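Local coordinates for protein short-chain-enoyl-CoA hydratase (Clostridium acetobutylicum, PDB 5Z7R) that catalyses the reversible hydration of crotonyl-CoA in butanoate metabolism, and also accepts hexenoyl-CoA but not longer analogues, at residues G12-V17 / E194-I199. Residues are numbered along the deposited sequence; the frame is centred on the assembly and turned at random.
Sequences GKVAVV and EIANKI
Val14 meets Ala196 and Asn197 where a strand of the crotonase fold rests against a helix. The strand is 14-19, next to the first strand in the mixed sheet of that fold. The helix is 188-201. Val14 and Ala196 come nearest in the backbone, with Val14 CA 7.0 Å from Ala196 CA. The interface is small, 88 Å² in all, and no hydrogen bond crosses it.

The apolar part is methyl against methyl. The CB atoms of Val14 and Ala196 are each directed at the other segment. Val14 CG2 lies 4.4 Å from Ala196 CB, and Val14 CG1 is almost as near to that same carbon. The fork of the valine therefore faces the alanine methyl. The short alanine side chain is consistent with the close approach of the two backbones. Both residues are buried.

The helix is regular here: Lys198 N and Ile199 N hydrogen-bond to Glu194 O and Ile195 O respectively, each at 3.0 Å. Its residues Ile195, Lys198 and Ile199 pack on Thr164, Gln166 and Phe163 of a second subunit. The contact thus joins the start of a sheet strand to a helix that also takes part in the subunit interface. On the strand side, Val14 also touches Ile53 of strand 51-56. The probable catalytic residues Glu114 and Glu134 take no part in it.

The second contact sets an amide against a methyl, and Asn197 is exposed. Asn197 places its CG beside its own backbone N and anti to its carbonyl carbon (chi1 -68°), which brings the amide nearer the strand. The side chains of Val14 and Asn197 cross at about a right angle. The amide oxygen leads: Asn197 OD1 stands 3.8 Å from Val14 CG1, a van der Waals contact.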
ATOM      1  N   GLY A  12      25.308  -1.186  32.175  1.00 63.70           N
ATOM      2  CA  GLY A  12      26.133  -0.398  31.264  1.00 64.63           C
ATOM      3  C   GLY A  12      25.265   0.344  30.259  1.00 65.89           C
ATOM      4  O   GLY A  12      24.787   1.457  30.528  1.00 72.01           O
ATOM      5  N   LYS A  13      25.050  -0.264  29.099  1.00 56.58           N
ATOM      6  CA  LYS A  13      24.214   0.357  28.085  1.00 53.89           C
ATOM      7  C   LYS A  13      23.039  -0.530  27.665  1.00 47.01           C
ATOM      8  O   LYS A  13      22.336  -0.210  26.697  1.00 47.08           O
ATOM      9  CB  LYS A  13      25.058   0.785  26.873  1.00 55.93           C
ATOM     10  CG  LYS A  13      26.203   1.749  27.196  1.00 58.34           C
ATOM     11  CD  LYS A  13      26.887   2.301  25.942  1.00 57.69           C
ATOM     12  CE  LYS A  13      28.374   2.616  26.138  1.00 59.98           C
ATOM     13  NZ  LYS A  13      28.646   3.941  26.777  1.00 56.97           N
ATOM     14  N   VAL A  14      22.782  -1.610  28.402  1.00 40.36           N
ATOM     15  CA  VAL A  14      21.636  -2.455  28.066  1.00 42.83           C
ATOM     16  C   VAL A  14      20.653  -2.605  29.212  1.00 43.56           C
ATOM     17  O   VAL A  14      21.037  -2.803  30.344  1.00 48.65           O
ATOM     18  CB  VAL A  14      22.031  -3.849  27.467  1.00 40.39           C
ATOM     19  CG1 VAL A  14      23.508  -4.136  27.575  1.00 41.58           C
ATOM     20  CG2 VAL A  14      21.208  -5.001  28.035  1.00 38.67           C
ATOM     21  N   ALA A  15      19.371  -2.541  28.904  1.00 40.56           N
ATOM     22  CA  ALA A  15      18.367  -2.735  29.912  1.00 38.34           C
ATOM     23  C   ALA A  15      17.720  -4.076  29.741  1.00 38.24           C
ATOM     24  O   ALA A  15      17.332  -4.443  28.634  1.00 46.11           O
ATOM     25  CB  ALA A  15      17.321  -1.646  29.826  1.00 39.56           C
ATOM     26  N   VAL A  16      17.578  -4.796  30.847  1.00 35.09           N
ATOM     27  CA  VAL A  16      16.879  -6.044  30.876  1.00 32.12           C
ATOM     28  C   VAL A  16      15.531  -5.811  31.523  1.00 31.94           C
ATOM     29  O   VAL A  16      15.429  -5.233  32.602  1.00 38.86           O
ATOM     30  CB  VAL A  16      17.677  -7.102  31.663  1.00 31.80           C
ATOM     31  CG1 VAL A  16      17.032  -8.467  31.557  1.00 29.17           C
ATOM     32  CG2 VAL A  16      19.114  -7.155  31.165  1.00 31.56           C
ATOM     33  N   VAL A  17      14.494  -6.266  30.864  1.00 30.74           N
ATOM     34  CA  VAL A  17      13.164  -6.079  31.354  1.00 29.12           C
ATOM     35  C   VAL A  17      12.678  -7.470  31.532  1.00 30.33           C
ATOM     36  O   VAL A  17      12.806  -8.289  30.629  1.00 35.15           O
ATOM     37  CB  VAL A  17      12.311  -5.312  30.336  1.00 26.47           C
ATOM     38  CG1 VAL A  17      10.870  -5.172  30.792  1.00 25.36           C
ATOM     39  CG2 VAL A  17      12.895  -3.933  30.087  1.00 26.63           C
ATOM     40  N   GLU A 194      25.302 -11.151  24.604  1.00 38.21           N
ATOM     41  CA  GLU A 194      26.353 -10.979  23.610  1.00 40.35           C
ATOM     42  C   GLU A 194      25.782 -10.383  22.323  1.00 37.16           C
ATOM     43  O   GLU A 194      26.413  -9.509  21.715  1.00 34.81           O
ATOM     44  CB  GLU A 194      27.201 -12.252  23.406  1.00 50.08           C
ATOM     45  CG  GLU A 194      26.576 -13.412  22.650  1.00 56.96           C
ATOM     46  CD  GLU A 194      27.105 -14.794  23.081  1.00 65.02           C
ATOM     47  OE1 GLU A 194      27.087 -15.726  22.232  1.00 63.11           O
ATOM     48  OE2 GLU A 194      27.504 -14.967  24.268  1.00 66.60           O
ATOM     49  N   ILE A 195      24.560 -10.763  21.944  1.00 34.80           N
ATOM     50  CA  ILE A 195      23.892 -10.028  20.847  1.00 35.95           C
ATOM     51  C   ILE A 195      23.732  -8.545  21.226  1.00 32.82           C
ATOM     52  O   ILE A 195      24.176  -7.677  20.514  1.00 34.93           O
ATOM     53  CB  ILE A 195      22.548 -10.654  20.448  1.00 37.53           C
ATOM     54  CG1 ILE A 195      22.791 -12.019  19.826  1.00 38.33           C
ATOM     55  CG2 ILE A 195      21.798  -9.742  19.463  1.00 38.19           C
ATOM     56  CD1 ILE A 195      21.587 -12.937  19.856  1.00 40.07           C
ATOM     57  N   ALA A 196      23.155  -8.268  22.382  1.00 33.81           N
ATOM     58  CA  ALA A 196      22.967  -6.887  22.828  1.00 34.23           C
ATOM     59  C   ALA A 196      24.261  -6.117  22.838  1.00 35.47           C
ATOM     60  O   ALA A 196      24.310  -4.949  22.435  1.00 32.38           O
ATOM     61  CB  ALA A 196      22.353  -6.875  24.203  1.00 34.32           C
ATOM     62  N   ASN A 197      25.330  -6.797  23.263  1.00 38.00           N
ATOM     63  CA  ASN A 197      26.621  -6.143  23.439  1.00 39.00           C
ATOM     64  C   ASN A 197      27.265  -5.760  22.122  1.00 36.07           C
ATOM     65  O   ASN A 197      27.784  -4.665  21.999  1.00 32.19           O
ATOM     66  CB  ASN A 197      27.548  -6.986  24.343  1.00 41.39           C
ATOM     67  CG  ASN A 197      27.040  -7.031  25.785  1.00 47.97           C
ATOM     68  OD1 ASN A 197      26.644  -6.001  26.347  1.00 45.09           O
ATOM     69  ND2 ASN A 197      27.018  -8.221  26.381  1.00 51.95           N
ATOM     70  N   LYS A 198      27.207  -6.648  21.132  1.00 38.40           N
ATOM     71  CA  LYS A 198      27.633  -6.278  19.779  1.00 40.55           C
ATOM     72  C   LYS A 198      26.824  -5.082  19.333  1.00 35.43           C
ATOM     73  O   LYS A 198      27.394  -4.091  18.897  1.00 34.27           O
ATOM     74  CB  LYS A 198      27.473  -7.414  18.747  1.00 48.04           C
ATOM     75  CG  LYS A 198      27.959  -8.760  19.234  1.00 57.49           C
ATOM     76  CD  LYS A 198      28.193  -9.759  18.115  1.00 66.11           C
ATOM     77  CE  LYS A 198      28.631 -11.138  18.651  1.00 67.09           C
ATOM     78  NZ  LYS A 198      27.487 -12.048  18.996  1.00 66.33           N
ATOM     79  N   ILE A 199      25.498  -5.149  19.456  1.00 33.19           N
ATOM     80  CA  ILE A 199      24.682  -4.011  18.998  1.00 31.72           C
ATOM     81  C   ILE A 199      25.159  -2.691  19.616  1.00 32.76           C
ATOM     82  O   ILE A 199      25.300  -1.657  18.944  1.00 31.45           O
ATOM     83  CB  ILE A 199      23.199  -4.218  19.301  1.00 30.22           C
ATOM     84  CG1 ILE A 199      22.687  -5.412  18.459  1.00 28.93           C
ATOM     85  CG2 ILE A 199      22.438  -2.917  19.052  1.00 29.31           C
ATOM     86  CD1 ILE A 199      21.238  -5.810  18.681  1.00 26.00           C
TER